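Local structure of Sf11-rnase (Nicotiana alata, 1IOO) at residues P149-A154 / D184-T189; F2-L7 / G167-P172; P50-F55 / Y99-Y104; R119-H124 / Q135-A140. The protein cleaves RNA as a T2-family ribonuclease of the style, associated with the gametophytic self-incompatibility by which the plant rejects its own pollen. All coordinates share one frame; numbering follows the deposited sequence.

Interaction 1: P149-A154 / D184-T189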
loop_
_atom_site.group_PDB
_atom_site.type_symbol
_atom_site.label_atom_id
_atom_site.label_comp_id
_atom_site.label_asym_id
_atom_site.label_seq_id
_atom_site.Cartn_x
_atom_site.Cartn_y
_atom_site.Cartn_z
ATOM N N PRO A 149 -0.868 -12.818 -1.364
ATOM C CA PRO A 149 -0.852 -11.358 -1.399
ATOM C C PRO A 149 -2.000 -10.950 -2.311
ATOM O O PRO A 149 -2.628 -11.810 -2.925
ATOM C CB PRO A 149 0.488 -11.052 -2.043
ATOM C CG PRO A 149 0.581 -12.156 -3.093
ATOM C CD PRO A 149 0.117 -13.381 -2.312
ATOM N N ASP A 150 -2.304 -9.660 -2.381
ATOM C CA ASP A 150 -3.332 -9.209 -3.305
ATOM C C ASP A 150 -2.726 -8.310 -4.361
ATOM O O ASP A 150 -2.274 -7.206 -4.065
ATOM C CB ASP A 150 -4.482 -8.481 -2.595
ATOM C CG ASP A 150 -5.670 -8.217 -3.530
ATOM O OD1 ASP A 150 -5.933 -9.061 -4.414
ATOM O OD2 ASP A 150 -6.352 -7.179 -3.376
ATOM N N ILE A 151 -2.660 -8.818 -5.587
ATOM C CA ILE A 151 -2.134 -8.046 -6.702
ATOM C C ILE A 151 -3.252 -7.212 -7.315
ATOM O O ILE A 151 -4.217 -7.756 -7.846
ATOM C CB ILE A 151 -1.540 -8.980 -7.773
ATOM C CG1 ILE A 151 -0.555 -9.965 -7.125
ATOM C CG2 ILE A 151 -0.860 -8.162 -8.858
ATOM C CD1 ILE A 151 0.519 -9.308 -6.279
ATOM N N LYS A 152 -3.132 -5.893 -7.213
ATOM C CA LYS A 152 -4.176 -4.996 -7.697
ATOM C C LYS A 152 -3.783 -4.325 -9.000
ATOM O O LYS A 152 -2.694 -3.769 -9.124
ATOM C CB LYS A 152 -4.475 -3.950 -6.621
ATOM C CG LYS A 152 -4.818 -4.571 -5.269
ATOM C CD LYS A 152 -5.051 -3.514 -4.210
ATOM C CE LYS A 152 -5.333 -4.145 -2.856
ATOM N NZ LYS A 152 -5.635 -3.099 -1.843
ATOM N N CYS A 153 -4.686 -4.364 -9.973
ATOM C CA CYS A 153 -4.409 -3.757 -11.260
ATOM C C CYS A 153 -5.315 -2.587 -11.538
ATOM O O CYS A 153 -6.386 -2.438 -10.949
ATOM C CB CYS A 153 -4.593 -4.758 -12.398
ATOM S SG CYS A 153 -3.358 -6.084 -12.456
ATOM N N ALA A 154 -4.847 -1.739 -12.442
ATOM C CA ALA A 154 -5.604 -0.613 -12.922
ATOM C C ALA A 154 -5.520 -0.584 -14.429
ATOM O O ALA A 154 -4.551 -1.077 -15.007
ATOM C CB ALA A 154 -5.061 0.685 -12.343
ATOM N N ASP A 184 -9.337 -9.693 -7.455
ATOM C CA ASP A 184 -9.624 -10.105 -8.827
ATOM C C ASP A 184 -9.857 -8.890 -9.738
ATOM O O ASP A 184 -10.805 -8.864 -10.524
ATOM C CB ASP A 184 -10.852 -11.025 -8.833
ATOM C CG ASP A 184 -11.035 -11.753 -10.152
ATOM O OD1 ASP A 184 -10.044 -12.322 -10.661
ATOM O OD2 ASP A 184 -12.173 -11.767 -10.671
ATOM N N THR A 185 -8.977 -7.897 -9.628
ATOM C CA THR A 185 -9.078 -6.670 -10.421
ATOM C C THR A 185 -8.215 -6.745 -11.677
ATOM O O THR A 185 -8.292 -5.873 -12.545
ATOM C CB THR A 185 -8.605 -5.445 -9.622
ATOM O OG1 THR A 185 -7.231 -5.621 -9.250
ATOM C CG2 THR A 185 -9.446 -5.269 -8.369
ATOM N N CYS A 186 -7.392 -7.782 -11.769
ATOM C CA CYS A 186 -6.511 -7.948 -12.915
ATOM C C CYS A 186 -7.101 -8.891 -13.945
ATOM O O CYS A 186 -7.500 -10.011 -13.620
ATOM C CB CYS A 186 -5.158 -8.526 -12.493
ATOM S SG CYS A 186 -4.196 -7.533 -11.313
ATOM N N ASP A 187 -7.153 -8.433 -15.191
ATOM C CA ASP A 187 -7.620 -9.265 -16.284
ATOM C C ASP A 187 -6.563 -10.319 -16.592
ATOM O O ASP A 187 -5.560 -10.028 -17.247
ATOM C CB ASP A 187 -7.863 -8.405 -17.525
ATOM C CG ASP A 187 -8.615 -9.144 -18.610
ATOM O OD1 ASP A 187 -8.493 -10.386 -18.677
ATOM O OD2 ASP A 187 -9.318 -8.480 -19.402
ATOM N N LYS A 188 -6.782 -11.535 -16.106
ATOM C CA LYS A 188 -5.804 -12.609 -16.264
ATOM C C LYS A 188 -5.794 -13.208 -17.669
ATOM O O LYS A 188 -5.005 -14.112 -17.948
ATOM C CB LYS A 188 -6.054 -13.692 -15.217
ATOM C CG LYS A 188 -5.994 -13.139 -13.799
ATOM C CD LYS A 188 -6.205 -14.211 -12.754
ATOM C CE LYS A 188 -6.307 -13.595 -11.370
ATOM N NZ LYS A 188 -6.628 -14.621 -10.345
ATOM N N THR A 189 -6.658 -12.714 -18.550
ATOM C CA THR A 189 -6.684 -13.206 -19.926
ATOM C C THR A 189 -5.596 -12.531 -20.745
ATOM O O THR A 189 -5.420 -12.813 -21.931
ATOM C CB THR A 189 -8.048 -12.942 -20.616
ATOM O OG1 THR A 189 -8.205 -11.537 -20.858
ATOM C CG2 THR A 189 -9.190 -13.438 -19.743
HETATM O O HOH W 1 -6.461 -9.205 -9.504
#
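C153 and C186 are joined by a disulfide, SG to SG 2.0 Å, whose C-S-S-C torsion of 90° is the unstrained value. In both cysteines SG lies opposite the carbonyl carbon, and the CA atoms of this pair are the nearest across the contact. T185, next to the bridge, adds a side-chain-to-backbone hydrogen bond: the C153 N-H points almost straight at T185 OG1, 2.9 Å from N, with 172° at the hydrogen. The threonine's chi1 of 61° sets OG1 between its own N and carbonyl carbon, facing strand 150-154. One water completes the link, donating to I151 O at 3.1 Å and accepting from C186 N at 2.8 Å. The loop 184-189 is thus tied to the strand by a covalent bond, a direct hydrogen bond and a water bridge, without strand pairing of its own. Strand 150-154 pairs along its length with strand 162-170, while I151 and C186 both rest on F134 of helix 134-145.

Interaction 2: F2-L7 / G167-P172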
loop_
_atom_site.group_PDB
_atom_site.type_symbol
_atom_site.label_atom_id
_atom_site.label_comp_id
_atom_site.label_asym_id
_atom_site.label_seq_id
_atom_site.Cartn_x
_atom_site.Cartn_y
_atom_site.Cartn_z
ATOM N N PHE A 2 -11.006 -6.614 14.423
ATOM C CA PHE A 2 -10.960 -6.917 13.002
ATOM C C PHE A 2 -10.218 -8.226 12.747
ATOM O O PHE A 2 -9.569 -8.767 13.645
ATOM C CB PHE A 2 -10.333 -5.748 12.236
ATOM C CG PHE A 2 -8.940 -5.415 12.667
ATOM C CD1 PHE A 2 -7.853 -5.841 11.913
ATOM C CD2 PHE A 2 -8.708 -4.678 13.823
ATOM C CE1 PHE A 2 -6.556 -5.538 12.300
ATOM C CE2 PHE A 2 -7.410 -4.370 14.222
ATOM C CZ PHE A 2 -6.330 -4.802 13.455
ATOM N N GLU A 3 -10.303 -8.726 11.520
ATOM C CA GLU A 3 -9.711 -10.013 11.176
ATOM C C GLU A 3 -8.254 -9.907 10.728
ATOM O O GLU A 3 -7.451 -10.782 11.047
ATOM C CB GLU A 3 -10.549 -10.691 10.091
ATOM C CG GLU A 3 -12.007 -10.879 10.494
ATOM C CD GLU A 3 -12.815 -11.631 9.458
ATOM O OE1 GLU A 3 -12.769 -11.248 8.272
ATOM O OE2 GLU A 3 -13.502 -12.606 9.833
ATOM N N TYR A 4 -7.903 -8.862 9.986
ATOM C CA TYR A 4 -6.527 -8.750 9.505
ATOM C C TYR A 4 -6.142 -7.320 9.161
ATOM O O TYR A 4 -6.984 -6.425 9.093
ATOM C CB TYR A 4 -6.347 -9.626 8.257
ATOM C CG TYR A 4 -7.181 -9.185 7.067
ATOM C CD1 TYR A 4 -6.672 -8.296 6.119
ATOM C CD2 TYR A 4 -8.499 -9.620 6.913
ATOM C CE1 TYR A 4 -7.454 -7.852 5.052
ATOM C CE2 TYR A 4 -9.289 -9.182 5.853
ATOM C CZ TYR A 4 -8.767 -8.300 4.929
ATOM O OH TYR A 4 -9.560 -7.844 3.899
ATOM N N LEU A 5 -4.844 -7.120 8.965
ATOM C CA LEU A 5 -4.298 -5.841 8.543
ATOM C C LEU A 5 -3.758 -5.972 7.136
ATOM O O LEU A 5 -3.026 -6.917 6.842
ATOM C CB LEU A 5 -3.130 -5.414 9.435
ATOM C CG LEU A 5 -3.348 -4.841 10.826
ATOM C CD1 LEU A 5 -1.990 -4.680 11.496
ATOM C CD2 LEU A 5 -4.056 -3.496 10.730
ATOM N N GLN A 6 -4.127 -5.054 6.255
ATOM C CA GLN A 6 -3.614 -5.107 4.905
ATOM C C GLN A 6 -2.689 -3.940 4.620
ATOM O O GLN A 6 -3.110 -2.782 4.637
ATOM C CB GLN A 6 -4.746 -5.109 3.865
ATOM C CG GLN A 6 -4.185 -5.180 2.445
ATOM C CD GLN A 6 -5.233 -5.140 1.358
ATOM O OE1 GLN A 6 -4.909 -5.234 0.174
ATOM N NE2 GLN A 6 -6.495 -4.995 1.747
ATOM N N LEU A 7 -1.410 -4.239 4.423
ATOM C CA LEU A 7 -0.470 -3.212 4.026
ATOM C C LEU A 7 -0.579 -3.017 2.526
ATOM O O LEU A 7 -0.370 -3.960 1.758
ATOM C CB LEU A 7 0.967 -3.610 4.388
ATOM C CG LEU A 7 2.046 -2.618 3.928
ATOM C CD1 LEU A 7 2.003 -1.363 4.790
ATOM C CD2 LEU A 7 3.419 -3.273 4.018
ATOM N N GLY A 167 -1.019 -5.664 -2.108
ATOM C CA GLY A 167 -1.422 -5.768 -0.723
ATOM C C GLY A 167 -0.838 -7.007 -0.077
ATOM O O GLY A 167 -0.777 -8.081 -0.678
ATOM N N ILE A 168 -0.351 -6.823 1.145
ATOM C CA ILE A 168 0.188 -7.905 1.956
ATOM C C ILE A 168 -0.508 -7.883 3.307
ATOM O O ILE A 168 -0.541 -6.847 3.970
ATOM C CB ILE A 168 1.727 -7.771 2.105
ATOM C CG1 ILE A 168 2.378 -7.882 0.720
ATOM C CG2 ILE A 168 2.270 -8.856 3.024
ATOM C CD1 ILE A 168 3.890 -7.696 0.708
ATOM N N CYS A 169 -1.079 -9.015 3.703
ATOM C CA CYS A 169 -1.881 -9.070 4.918
ATOM C C CYS A 169 -1.157 -9.707 6.091
ATOM O O CYS A 169 -0.302 -10.578 5.933
ATOM C CB CYS A 169 -3.207 -9.778 4.603
ATOM S SG CYS A 169 -4.090 -8.784 3.357
ATOM N N PHE A 170 -1.522 -9.235 7.278
ATOM C CA PHE A 170 -0.949 -9.693 8.536
ATOM C C PHE A 170 -2.040 -9.903 9.566
ATOM O O PHE A 170 -3.160 -9.417 9.407
ATOM C CB PHE A 170 -0.013 -8.628 9.122
ATOM C CG PHE A 170 1.134 -8.247 8.235
ATOM C CD1 PHE A 170 0.961 -7.356 7.182
ATOM C CD2 PHE A 170 2.395 -8.784 8.461
ATOM C CE1 PHE A 170 2.042 -7.007 6.363
ATOM C CE2 PHE A 170 3.477 -8.443 7.650
ATOM C CZ PHE A 170 3.298 -7.555 6.601
ATOM N N THR A 171 -1.721 -10.630 10.628
ATOM C CA THR A 171 -2.674 -10.778 11.708
ATOM C C THR A 171 -2.848 -9.426 12.398
ATOM O O THR A 171 -1.994 -8.552 12.261
ATOM C CB THR A 171 -2.195 -11.829 12.723
ATOM O OG1 THR A 171 -0.844 -11.545 13.108
ATOM C CG2 THR A 171 -2.275 -13.223 12.111
ATOM N N PRO A 172 -3.955 -9.223 13.127
ATOM C CA PRO A 172 -4.204 -7.950 13.814
ATOM C C PRO A 172 -3.028 -7.417 14.639
ATOM O O PRO A 172 -2.809 -6.205 14.703
ATOM C CB PRO A 172 -5.437 -8.258 14.653
ATOM C CG PRO A 172 -6.206 -9.174 13.742
ATOM C CD PRO A 172 -5.115 -10.124 13.266
#
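L5 and F170 exchange backbone hydrogen bonds, L5 N to F170 O at 2.9 Å and F170 N to L5 O at 2.8 Å. L7 and I168 repeat the exchange: L7 N reaches I168 O at 2.8 Å, and I168 N reaches L7 O at 2.9 Å. L5 O also receives a CA-H contact, C169 CA being 3.1 Å away. These are the hydrogen-bonded pairs of an antiparallel ladder, with Q6 and C169 the non-hydrogen-bonded pair between them; it joins strands 4-10 and 162-170 in the central sheet of the RNase T2 fold. On the other edge the Q6 backbone bonds to W35 of strand 30-37, and E3 and Y4 both face D37 in a classic beta bulge. The extended Q6 side chain brings OE1 to 3.6 Å from G167 CA, and K152 NZ bonds to that oxygen. C169 SG, bridged to C180, lies obliquely against the Y4 ring, 3.8 Å from CD1. P172 CB packs against F2 CZ at 3.8 Å, while P172 O is taken up by Y99 OH.

Interaction 3: P50-F55 / Y99-Y104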
loop_
_atom_site.group_PDB
_atom_site.type_symbol
_atom_site.label_atom_id
_atom_site.label_comp_id
_atom_site.label_asym_id
_atom_site.label_seq_id
_atom_site.Cartn_x
_atom_site.Cartn_y
_atom_site.Cartn_z
ATOM N N PRO A 50 -10.577 9.281 15.706
ATOM C CA PRO A 50 -9.353 9.605 16.443
ATOM C C PRO A 50 -8.738 10.947 16.049
ATOM O O PRO A 50 -8.596 11.253 14.866
ATOM C CB PRO A 50 -8.443 8.438 16.100
ATOM C CG PRO A 50 -8.794 8.192 14.659
ATOM C CD PRO A 50 -10.306 8.286 14.650
ATOM N N THR A 51 -8.367 11.742 17.048
ATOM C CA THR A 51 -7.746 13.032 16.785
ATOM C C THR A 51 -6.377 12.847 16.151
ATOM O O THR A 51 -5.595 12.000 16.577
ATOM C CB THR A 51 -7.586 13.876 18.069
ATOM O OG1 THR A 51 -6.993 13.080 19.104
ATOM C CG2 THR A 51 -8.933 14.412 18.524
ATOM N N TYR A 52 -6.100 13.630 15.114
ATOM C CA TYR A 52 -4.825 13.538 14.423
ATOM C C TYR A 52 -3.894 14.660 14.842
ATOM O O TYR A 52 -4.276 15.830 14.838
ATOM C CB TYR A 52 -5.029 13.613 12.907
ATOM C CG TYR A 52 -3.750 13.464 12.095
ATOM C CD1 TYR A 52 -3.249 12.202 11.768
ATOM C CD2 TYR A 52 -3.039 14.584 11.669
ATOM C CE1 TYR A 52 -2.074 12.063 11.034
ATOM C CE2 TYR A 52 -1.864 14.455 10.935
ATOM C CZ TYR A 52 -1.390 13.194 10.622
ATOM O OH TYR A 52 -0.232 13.064 9.897
ATOM N N SER A 53 -2.679 14.289 15.230
ATOM C CA SER A 53 -1.650 15.247 15.589
ATOM C C SER A 53 -0.614 15.310 14.482
ATOM O O SER A 53 -0.222 14.281 13.942
ATOM C CB SER A 53 -0.981 14.836 16.899
ATOM O OG SER A 53 -1.936 14.774 17.940
ATOM N N TYR A 54 -0.184 16.513 14.124
ATOM C CA TYR A 54 0.769 16.658 13.039
ATOM C C TYR A 54 2.161 16.181 13.434
ATOM O O TYR A 54 2.703 16.574 14.467
ATOM C CB TYR A 54 0.769 18.109 12.539
ATOM C CG TYR A 54 -0.591 18.506 11.997
ATOM C CD1 TYR A 54 -1.606 18.945 12.853
ATOM C CD2 TYR A 54 -0.892 18.364 10.643
ATOM C CE1 TYR A 54 -2.889 19.230 12.371
ATOM C CE2 TYR A 54 -2.171 18.643 10.152
ATOM C CZ TYR A 54 -3.163 19.073 11.022
ATOM O OH TYR A 54 -4.428 19.338 10.545
ATOM N N PHE A 55 2.723 15.308 12.605
ATOM C CA PHE A 55 4.053 14.758 12.838
ATOM C C PHE A 55 5.145 15.791 12.570
ATOM O O PHE A 55 4.971 16.721 11.780
ATOM C CB PHE A 55 4.302 13.549 11.931
ATOM C CG PHE A 55 3.497 12.327 12.298
ATOM C CD1 PHE A 55 2.554 11.804 11.414
ATOM C CD2 PHE A 55 3.712 11.674 13.510
ATOM C CE1 PHE A 55 1.837 10.647 11.726
ATOM C CE2 PHE A 55 3.000 10.517 13.832
ATOM C CZ PHE A 55 2.063 10.001 12.936
ATOM N N TYR A 99 -3.261 -0.028 18.740
ATOM C CA TYR A 99 -2.366 1.021 18.266
ATOM C C TYR A 99 -2.866 2.424 18.552
ATOM O O TYR A 99 -4.064 2.672 18.684
ATOM C CB TYR A 99 -2.179 0.920 16.743
ATOM C CG TYR A 99 -1.796 -0.451 16.266
ATOM C CD1 TYR A 99 -2.765 -1.363 15.855
ATOM C CD2 TYR A 99 -0.470 -0.866 16.305
ATOM C CE1 TYR A 99 -2.423 -2.659 15.504
ATOM C CE2 TYR A 99 -0.120 -2.156 15.962
ATOM C CZ TYR A 99 -1.102 -3.049 15.566
ATOM O OH TYR A 99 -0.748 -4.343 15.274
ATOM N N ASN A 100 -1.912 3.338 18.672
ATOM C CA ASN A 100 -2.207 4.750 18.762
ATOM C C ASN A 100 -1.706 5.405 17.483
ATOM O O ASN A 100 -1.185 4.706 16.613
ATOM C CB ASN A 100 -1.582 5.392 20.014
ATOM C CG ASN A 100 -0.089 5.168 20.114
ATOM O OD1 ASN A 100 0.657 5.438 19.177
ATOM N ND2 ASN A 100 0.358 4.687 21.269
ATOM N N GLN A 101 -1.857 6.713 17.333
ATOM C CA GLN A 101 -1.418 7.331 16.088
ATOM C C GLN A 101 0.048 7.023 15.792
ATOM O O GLN A 101 0.403 6.658 14.672
ATOM C CB GLN A 101 -1.612 8.842 16.107
ATOM C CG GLN A 101 -1.325 9.461 14.750
ATOM C CD GLN A 101 -1.388 10.966 14.771
ATOM O OE1 GLN A 101 -2.227 11.549 15.455
ATOM N NE2 GLN A 101 -0.509 11.607 14.010
ATOM N N ASN A 102 0.894 7.159 16.806
ATOM C CA ASN A 102 2.325 6.941 16.640
ATOM C C ASN A 102 2.666 5.490 16.293
ATOM O O ASN A 102 3.490 5.245 15.411
ATOM C CB ASN A 102 3.076 7.364 17.903
ATOM C CG ASN A 102 3.132 8.868 18.069
ATOM O OD1 ASN A 102 3.517 9.376 19.123
ATOM N ND2 ASN A 102 2.763 9.594 17.020
ATOM N N THR A 103 2.053 4.529 16.979
ATOM C CA THR A 103 2.382 3.130 16.714
ATOM C C THR A 103 1.706 2.618 15.445
ATOM O O THR A 103 2.178 1.661 14.838
ATOM C CB THR A 103 2.070 2.234 17.915
ATOM O OG1 THR A 103 0.691 2.337 18.255
ATOM C CG2 THR A 103 2.910 2.670 19.107
ATOM N N TYR A 104 0.611 3.253 15.039
ATOM C CA TYR A 104 -0.040 2.880 13.791
ATOM C C TYR A 104 0.854 3.245 12.606
ATOM O O TYR A 104 1.142 2.409 11.743
ATOM C CB TYR A 104 -1.399 3.574 13.669
ATOM C CG TYR A 104 -2.037 3.454 12.300
ATOM C CD1 TYR A 104 -2.000 4.519 11.404
ATOM C CD2 TYR A 104 -2.696 2.287 11.913
ATOM C CE1 TYR A 104 -2.609 4.434 10.154
ATOM C CE2 TYR A 104 -3.311 2.185 10.656
ATOM C CZ TYR A 104 -3.262 3.269 9.783
ATOM O OH TYR A 104 -3.853 3.201 8.538
HETATM O O HOH W 2 -2.240 11.778 18.360
#
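The carboxamide of Q101 imitates a backbone partner: it takes a hydrogen bond from S53 N and gives one to S53 O, so a side chain on helix 101-113 pairs with one residue of the loop 50-55. S53 N lies 2.8 Å from Q101 OE1, on a lone pair in the carbonyl plane, with 174° at the hydrogen. The return bond from Q101 NE2 to S53 O is 2.7 Å long and lies 4° from the amide plane. Q101 reaches this far because CG stands anti to its N (chi1 -173°) and the chain stays extended. Two rings flank the amide. Y52 lies nearly parallel to it as an amide stack, with NE2 over one face of the ring and 3.4 Å from CE1. F55 stands almost perpendicular to the amide and turns a face to the same nitrogen, its CZ 3.2 Å away. N102 ND2 meets the edge of the F55 ring near CE2. A water bridges Q101 OE1 and S53 OG, and N100 and T103 form a capping box at the start of the helix. Y52 OH bonds to Q81. With both ends of the amide engaged by S53, rotation about its last bond should be restricted and the choice of oxygen and nitrogen positions is well supported; the second N-H, not used by S53 O, may add an N-H...pi contribution at F55.

Interaction 4: R119-H124 / Q135-A140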
loop_
_atom_site.group_PDB
_atom_site.type_symbol
_atom_site.label_atom_id
_atom_site.label_comp_id
_atom_site.label_asym_id
_atom_site.label_seq_id
_atom_site.Cartn_x
_atom_site.Cartn_y
_atom_site.Cartn_z
ATOM N N ARG A 119 13.016 -5.530 -5.701
ATOM C CA ARG A 119 14.128 -6.465 -5.807
ATOM C C ARG A 119 13.618 -7.909 -5.927
ATOM O O ARG A 119 14.146 -8.703 -6.706
ATOM C CB ARG A 119 15.045 -6.312 -4.587
ATOM C CG ARG A 119 16.206 -7.302 -4.515
ATOM C CD ARG A 119 17.132 -7.214 -5.719
ATOM N NE ARG A 119 18.295 -8.084 -5.542
ATOM C CZ ARG A 119 19.105 -8.469 -6.523
ATOM N NH1 ARG A 119 18.890 -8.065 -7.767
ATOM N NH2 ARG A 119 20.132 -9.270 -6.259
ATOM N N THR A 120 12.586 -8.240 -5.156
ATOM C CA THR A 120 12.000 -9.575 -5.219
ATOM C C THR A 120 11.475 -9.867 -6.621
ATOM O O THR A 120 11.686 -10.950 -7.166
ATOM C CB THR A 120 10.868 -9.731 -4.188
ATOM O OG1 THR A 120 11.423 -9.619 -2.871
ATOM C CG2 THR A 120 10.188 -11.089 -4.340
ATOM N N LEU A 121 10.798 -8.892 -7.213
ATOM C CA LEU A 121 10.299 -9.068 -8.560
ATOM C C LEU A 121 11.460 -9.240 -9.537
ATOM O O LEU A 121 11.434 -10.116 -10.399
ATOM C CB LEU A 121 9.419 -7.870 -8.946
ATOM C CG LEU A 121 8.054 -7.875 -8.241
ATOM C CD1 LEU A 121 7.364 -6.528 -8.390
ATOM C CD2 LEU A 121 7.193 -8.996 -8.808
ATOM N N GLN A 122 12.499 -8.432 -9.360
ATOM C CA GLN A 122 13.662 -8.487 -10.235
ATOM C C GLN A 122 14.329 -9.868 -10.215
ATOM O O GLN A 122 14.709 -10.387 -11.266
ATOM C CB GLN A 122 14.682 -7.413 -9.852
ATOM C CG GLN A 122 15.971 -7.506 -10.666
ATOM C CD GLN A 122 16.988 -6.450 -10.284
ATOM O OE1 GLN A 122 17.236 -6.204 -9.104
ATOM N NE2 GLN A 122 17.592 -5.824 -11.287
ATOM N N THR A 123 14.464 -10.459 -9.031
ATOM C CA THR A 123 15.092 -11.776 -8.916
ATOM C C THR A 123 14.213 -12.866 -9.531
ATOM O O THR A 123 14.657 -13.998 -9.729
ATOM C CB THR A 123 15.443 -12.126 -7.446
ATOM O OG1 THR A 123 14.257 -12.170 -6.644
ATOM C CG2 THR A 123 16.399 -11.090 -6.884
ATOM N N HIS A 124 12.964 -12.514 -9.820
ATOM C CA HIS A 124 12.035 -13.421 -10.484
ATOM C C HIS A 124 11.908 -13.042 -11.963
ATOM O O HIS A 124 11.002 -13.490 -12.667
ATOM C CB HIS A 124 10.666 -13.375 -9.798
ATOM C CG HIS A 124 10.628 -14.079 -8.476
ATOM N ND1 HIS A 124 10.140 -15.361 -8.325
ATOM C CD2 HIS A 124 11.007 -13.675 -7.241
ATOM C CE1 HIS A 124 10.217 -15.713 -7.054
ATOM N NE2 HIS A 124 10.740 -14.708 -6.375
ATOM N N GLN A 135 -0.090 -14.593 -12.620
ATOM C CA GLN A 135 0.426 -15.689 -11.811
ATOM C C GLN A 135 1.907 -15.521 -11.499
ATOM O O GLN A 135 2.345 -15.809 -10.385
ATOM C CB GLN A 135 0.198 -17.030 -12.513
ATOM C CG GLN A 135 0.356 -18.226 -11.589
ATOM C CD GLN A 135 -0.652 -18.212 -10.455
ATOM O OE1 GLN A 135 -1.854 -18.070 -10.683
ATOM N NE2 GLN A 135 -0.170 -18.366 -9.226
ATOM N N ASP A 136 2.686 -15.076 -12.482
ATOM C CA ASP A 136 4.116 -14.877 -12.261
ATOM C C ASP A 136 4.362 -13.789 -11.219
ATOM O O ASP A 136 5.218 -13.932 -10.348
ATOM C CB ASP A 136 4.827 -14.531 -13.571
ATOM C CG ASP A 136 5.054 -15.752 -14.452
ATOM O OD1 ASP A 136 4.782 -16.879 -13.989
ATOM O OD2 ASP A 136 5.513 -15.585 -15.600
ATOM N N ILE A 137 3.606 -12.699 -11.312
ATOM C CA ILE A 137 3.724 -11.623 -10.339
ATOM C C ILE A 137 3.297 -12.115 -8.955
ATOM O O ILE A 137 4.008 -11.926 -7.967
ATOM C CB ILE A 137 2.849 -10.410 -10.748
ATOM C CG1 ILE A 137 3.390 -9.805 -12.043
ATOM C CG2 ILE A 137 2.849 -9.356 -9.638
ATOM C CD1 ILE A 137 2.461 -8.786 -12.678
ATOM N N PHE A 138 2.134 -12.758 -8.906
ATOM C CA PHE A 138 1.596 -13.314 -7.667
ATOM C C PHE A 138 2.609 -14.262 -6.999
ATOM O O PHE A 138 2.918 -14.120 -5.815
ATOM C CB PHE A 138 0.298 -14.063 -7.985
ATOM C CG PHE A 138 -0.353 -14.709 -6.796
ATOM C CD1 PHE A 138 -1.363 -14.057 -6.097
ATOM C CD2 PHE A 138 0.031 -15.979 -6.387
ATOM C CE1 PHE A 138 -1.982 -14.670 -5.000
ATOM C CE2 PHE A 138 -0.579 -16.594 -5.298
ATOM C CZ PHE A 138 -1.586 -15.937 -4.607
ATOM N N ASP A 139 3.121 -15.220 -7.767
ATOM C CA ASP A 139 4.081 -16.189 -7.240
ATOM C C ASP A 139 5.323 -15.507 -6.660
ATOM O O ASP A 139 5.801 -15.879 -5.589
ATOM C CB ASP A 139 4.505 -17.179 -8.330
ATOM C CG ASP A 139 3.416 -18.186 -8.671
ATOM O OD1 ASP A 139 2.425 -18.287 -7.914
ATOM O OD2 ASP A 139 3.562 -18.895 -9.692
ATOM N N ALA A 140 5.849 -14.517 -7.375
ATOM C CA ALA A 140 7.035 -13.806 -6.919
ATOM C C ALA A 140 6.797 -13.132 -5.565
ATOM O O ALA A 140 7.611 -13.247 -4.650
ATOM C CB ALA A 140 7.451 -12.773 -7.962
#
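The axes of helix segments 119-123 and 135-140 approach to 9.7 Å at an angle of 120° between their N-to-C directions, and the CA atoms closest across the contact, L121 and A140, are 6.0 Å apart. A140 is the residue on which the other side converges. Its CA sits over the face of the H124 ring, 3.7 Å from the centroid and 7° off the ring normal, a CH-pi contact, and its CB lies 3.5 Å from H124 CG. The imidazole is therefore laid flat against the backbone and methyl of A140. L121 comes in beside it: with CG opposite the carbonyl carbon (chi1 -73°), the CD2 branch reaches A140 CB at 3.9 Å and touches I137 CG2 more distantly, at 4.4 Å. T120 contributes its methyl, CG2, which stands 3.4 Å from A140 O; that oxygen is also hydrogen-bonded to T143 OG1. The H124 ring and L121 CD2 thus close on the A140 methyl, while T120 CG2 meets its carbonyl oxygen. No hydrogen bond or salt bridge joins the segments; the contact rests on CH-pi and van der Waals packing. H124 also touches T143 of helix 134-145, and T120 and L121 extend the contact along that helix to T143, V144 and I141. L121 also packs on F194 and I137 on V192, both of strand 192-194.

Interactions 1 and 2 meet in one antiparallel sheet, where strand 162-170 lies between strands 150-154 and 4-10; their centres are about 18 Å apart, and D150 N probably bonds to G167 O. Interactions 4 and 1, centres about 14 Å apart, touch where I137 and F138 of helix 134-145 pack on I151. Interaction 3, its centre about 32 and 34 Å from those of interactions 1 and 4, touches interaction 2 where Y99 OH meets P172 O. In sequence, interactions 3 and 4 fall between the two halves of interaction 2, whereas the segments of interactions 1 and 2 alternate. The sheet contact thus brings the chain's start to its later part, with a loop-to-helix contact (3) and a helix-to-helix contact (4) on opposite sides of the chain's centre.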